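Local coordinates for FAD-binding oxidoreductase (Gulosibacter chungangensis, PDB 7PBG), which oxidises 4-ethylphenol, probably by dehydrogenation to 4-vinylphenol, using a covalently bound FAD cofactor, at residues A[116-124]-A[139-147]. Residues are numbered along the deposited sequence; the frame is centred on the assembly and turned at random.
Sequences EINEKLAYA and VRDSGAKLM
Ile117 and Leu146 meet branch to branch, CG2 of the isoleucine standing 4.2 Å from CD1 of the leucine, and around them the turn 118-123 settles against the chain that leaves helix 132-142. The two branches of the isoleucine part company. CG2, anti to the backbone N (chi1 -59°, measured to CG1), abuts Ala144 CB at 3.8 Å, whereas CD1 rests against the last turn of the helix, 3.8 Å from Val139 N. Both methyls of Leu146 bear on Ala122: CD2 presses on its CB at 3.5 Å, while CD1 lies near its CA and Asn118 O. Were Ile117 an alanine, a gap would probably open between hairpin and helix, depriving Val139, Ala144 and Leu146 of one apolar partner each. The setting illustrates how a beta hairpin, its strands 114-118 and 123-126 joined by a tight turn with a G1 bulge, Ala122 and Tyr123 both facing Asn118, is covered by the next helix within the FAD-binding domain of the PCMH type. Strand 226-237 backs this packing, its Leu235 touching both Val139 and Leu146. On the solvent side one hydrogen bond crosses, and the aliphatic part of Glu119 lies against Ala144 CB. Glu119 takes the backbone N of Lys145 on OE2 at 2.9 Å, nearly straight at 167° but approaching from well above the carboxylate plane. The lysine's chain bends its ammonium back to Gly143 O, and NZ stays 5.5 Å from Glu119 OE2, so charge attraction there is probably modest. Nearby, Ser142 OG bonds to Val139 O and accepts from Ala144 N in an ST turn, fastening the exit from the helix.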
loop_
_atom_site.group_PDB
_atom_site.type_symbol
_atom_site.label_atom_id
_atom_site.label_comp_id
_atom_site.label_asym_id
_atom_site.label_seq_id
_atom_site.Cartn_x
_atom_site.Cartn_y
_atom_site.Cartn_z
ATOM N N GLU A 116 3.912 22.304 0.711
ATOM C CA GLU A 116 3.955 22.083 2.165
ATOM C C GLU A 116 5.194 21.249 2.453
ATOM O O GLU A 116 5.419 20.256 1.769
ATOM C CB GLU A 116 2.687 21.419 2.681
ATOM C CG GLU A 116 2.673 21.247 4.198
ATOM C CD GLU A 116 1.355 20.793 4.800
ATOM O OE1 GLU A 116 0.467 20.454 4.028
ATOM O OE2 GLU A 116 1.233 20.814 6.063
ATOM N N ILE A 117 5.838 21.560 3.557
ATOM C CA ILE A 117 6.856 20.705 4.216
ATOM C C ILE A 117 6.481 20.692 5.696
ATOM O O ILE A 117 6.757 21.645 6.434
ATOM C CB ILE A 117 8.266 21.206 3.980
ATOM C CG1 ILE A 117 8.606 21.276 2.490
ATOM C CG2 ILE A 117 9.279 20.379 4.753
ATOM C CD1 ILE A 117 9.807 22.136 2.251
ATOM N N ASN A 118 5.808 19.627 6.083
ATOM C CA ASN A 118 5.283 19.513 7.456
ATOM C C ASN A 118 6.326 18.745 8.260
ATOM O O ASN A 118 6.410 17.485 8.114
ATOM C CB ASN A 118 3.906 18.864 7.416
ATOM C CG ASN A 118 3.209 18.921 8.757
ATOM O OD1 ASN A 118 3.827 18.693 9.808
ATOM N ND2 ASN A 118 1.921 19.237 8.716
ATOM N N GLU A 119 7.047 19.428 9.136
ATOM C CA GLU A 119 8.078 18.712 9.930
ATOM C C GLU A 119 7.427 17.789 10.985
ATOM O O GLU A 119 7.887 16.669 11.134
ATOM C CB GLU A 119 8.990 19.711 10.617
ATOM C CG GLU A 119 10.140 19.030 11.331
ATOM C CD GLU A 119 11.207 20.014 11.794
ATOM O OE1 GLU A 119 10.896 21.255 11.856
ATOM O OE2 GLU A 119 12.352 19.546 12.035
ATOM N N LYS A 120 6.441 18.281 11.745
ATOM C CA LYS A 120 5.854 17.550 12.890
ATOM C C LYS A 120 5.311 16.197 12.409
ATOM O O LYS A 120 5.391 15.261 13.166
ATOM C CB LYS A 120 4.718 18.367 13.517
ATOM C CG LYS A 120 4.081 17.719 14.744
ATOM C CD LYS A 120 3.147 18.654 15.493
ATOM C CE LYS A 120 2.606 18.007 16.755
ATOM N NZ LYS A 120 1.775 18.930 17.565
ATOM N N LEU A 121 4.661 16.161 11.240
ATOM C CA LEU A 121 4.016 14.941 10.718
ATOM C C LEU A 121 4.823 14.410 9.517
ATOM O O LEU A 121 4.358 13.472 8.874
ATOM C CB LEU A 121 2.572 15.270 10.347
ATOM C CG LEU A 121 1.720 15.691 11.546
ATOM C CD1 LEU A 121 0.274 15.911 11.136
ATOM C CD2 LEU A 121 1.807 14.674 12.664
ATOM N N ALA A 122 6.000 14.963 9.253
ATOM C CA ALA A 122 7.025 14.400 8.332
ATOM C C ALA A 122 6.447 14.079 6.966
ATOM O O ALA A 122 6.421 12.880 6.573
ATOM C CB ALA A 122 7.631 13.169 8.904
ATOM N N TYR A 123 5.893 15.063 6.294
ATOM C CA TYR A 123 5.468 14.885 4.882
ATOM C C TYR A 123 5.694 16.162 4.083
ATOM O O TYR A 123 5.774 17.231 4.643
ATOM C CB TYR A 123 4.041 14.390 4.773
ATOM C CG TYR A 123 2.973 15.377 5.145
ATOM C CD1 TYR A 123 2.459 16.277 4.230
ATOM C CD2 TYR A 123 2.487 15.450 6.432
ATOM C CE1 TYR A 123 1.470 17.199 4.565
ATOM C CE2 TYR A 123 1.482 16.329 6.776
ATOM C CZ TYR A 123 0.965 17.218 5.848
ATOM O OH TYR A 123 -0.016 18.115 6.197
ATOM N N ALA A 124 5.678 16.023 2.762
ATOM C CA ALA A 124 5.689 17.169 1.854
ATOM C C ALA A 124 4.533 16.982 0.886
ATOM O O ALA A 124 3.997 15.861 0.766
ATOM C CB ALA A 124 7.014 17.264 1.137
ATOM N N VAL A 139 13.427 21.309 1.360
ATOM C CA VAL A 139 13.481 20.727 2.714
ATOM C C VAL A 139 14.712 21.309 3.411
ATOM O O VAL A 139 14.582 21.727 4.559
ATOM C CB VAL A 139 13.454 19.186 2.666
ATOM C CG1 VAL A 139 13.720 18.580 4.021
ATOM C CG2 VAL A 139 12.140 18.692 2.086
ATOM N N ARG A 140 15.855 21.342 2.749
ATOM C CA ARG A 140 17.104 21.844 3.361
ATOM C C ARG A 140 16.870 23.282 3.818
ATOM O O ARG A 140 17.174 23.615 5.006
ATOM C CB ARG A 140 18.275 21.796 2.388
ATOM C CG ARG A 140 19.553 22.384 2.967
ATOM C CD ARG A 140 20.561 22.529 1.848
ATOM N NE ARG A 140 20.098 23.484 0.837
ATOM C CZ ARG A 140 20.556 23.573 -0.409
ATOM N NH1 ARG A 140 21.488 22.742 -0.843
ATOM N NH2 ARG A 140 20.041 24.479 -1.223
ATOM N N ASP A 141 16.315 24.102 2.947
ATOM C CA ASP A 141 16.173 25.554 3.249
ATOM C C ASP A 141 15.069 25.809 4.297
ATOM O O ASP A 141 15.103 26.896 4.884
ATOM C CB ASP A 141 16.026 26.353 1.963
ATOM C CG ASP A 141 17.243 26.237 1.065
ATOM O OD1 ASP A 141 18.353 25.844 1.549
ATOM O OD2 ASP A 141 17.069 26.436 -0.110
ATOM N N SER A 142 14.113 24.871 4.499
ATOM C CA SER A 142 13.007 24.951 5.502
ATOM C C SER A 142 13.536 24.733 6.923
ATOM O O SER A 142 12.832 25.159 7.876
ATOM C CB SER A 142 11.903 23.968 5.207
ATOM O OG SER A 142 12.243 22.651 5.653
ATOM N N GLY A 143 14.706 24.090 7.068
ATOM C CA GLY A 143 15.204 23.697 8.386
ATOM C C GLY A 143 14.577 22.387 8.846
ATOM O O GLY A 143 15.002 21.889 9.886
ATOM N N ALA A 144 13.581 21.856 8.152
ATOM C CA ALA A 144 12.864 20.641 8.641
ATOM C C ALA A 144 13.826 19.431 8.664
ATOM O O ALA A 144 14.563 19.213 7.683
ATOM C CB ALA A 144 11.650 20.397 7.784
ATOM N N LYS A 145 13.843 18.653 9.747
ATOM C CA LYS A 145 14.739 17.480 9.906
ATOM C C LYS A 145 14.095 16.245 9.257
ATOM O O LYS A 145 13.774 15.255 9.933
ATOM C CB LYS A 145 15.078 17.250 11.382
ATOM C CG LYS A 145 15.686 18.472 12.069
ATOM C CD LYS A 145 16.848 19.077 11.333
ATOM C CE LYS A 145 17.588 20.134 12.135
ATOM N NZ LYS A 145 17.428 21.496 11.557
ATOM N N LEU A 146 13.981 16.321 7.943
ATOM C CA LEU A 146 13.354 15.298 7.086
ATOM C C LEU A 146 14.294 15.013 5.927
ATOM O O LEU A 146 15.027 15.916 5.491
ATOM C CB LEU A 146 12.030 15.831 6.538
ATOM C CG LEU A 146 10.941 16.211 7.547
ATOM C CD1 LEU A 146 9.771 16.719 6.751
ATOM C CD2 LEU A 146 10.549 15.059 8.432
ATOM N N MET A 147 14.231 13.793 5.428
ATOM C CA MET A 147 14.995 13.310 4.277
ATOM C C MET A 147 14.021 13.002 3.157
ATOM O O MET A 147 12.894 12.496 3.406
ATOM C CB MET A 147 15.719 12.004 4.635
ATOM C CG MET A 147 16.884 12.197 5.541
ATOM S SD MET A 147 17.390 10.560 6.114
ATOM C CE MET A 147 17.681 9.734 4.547
#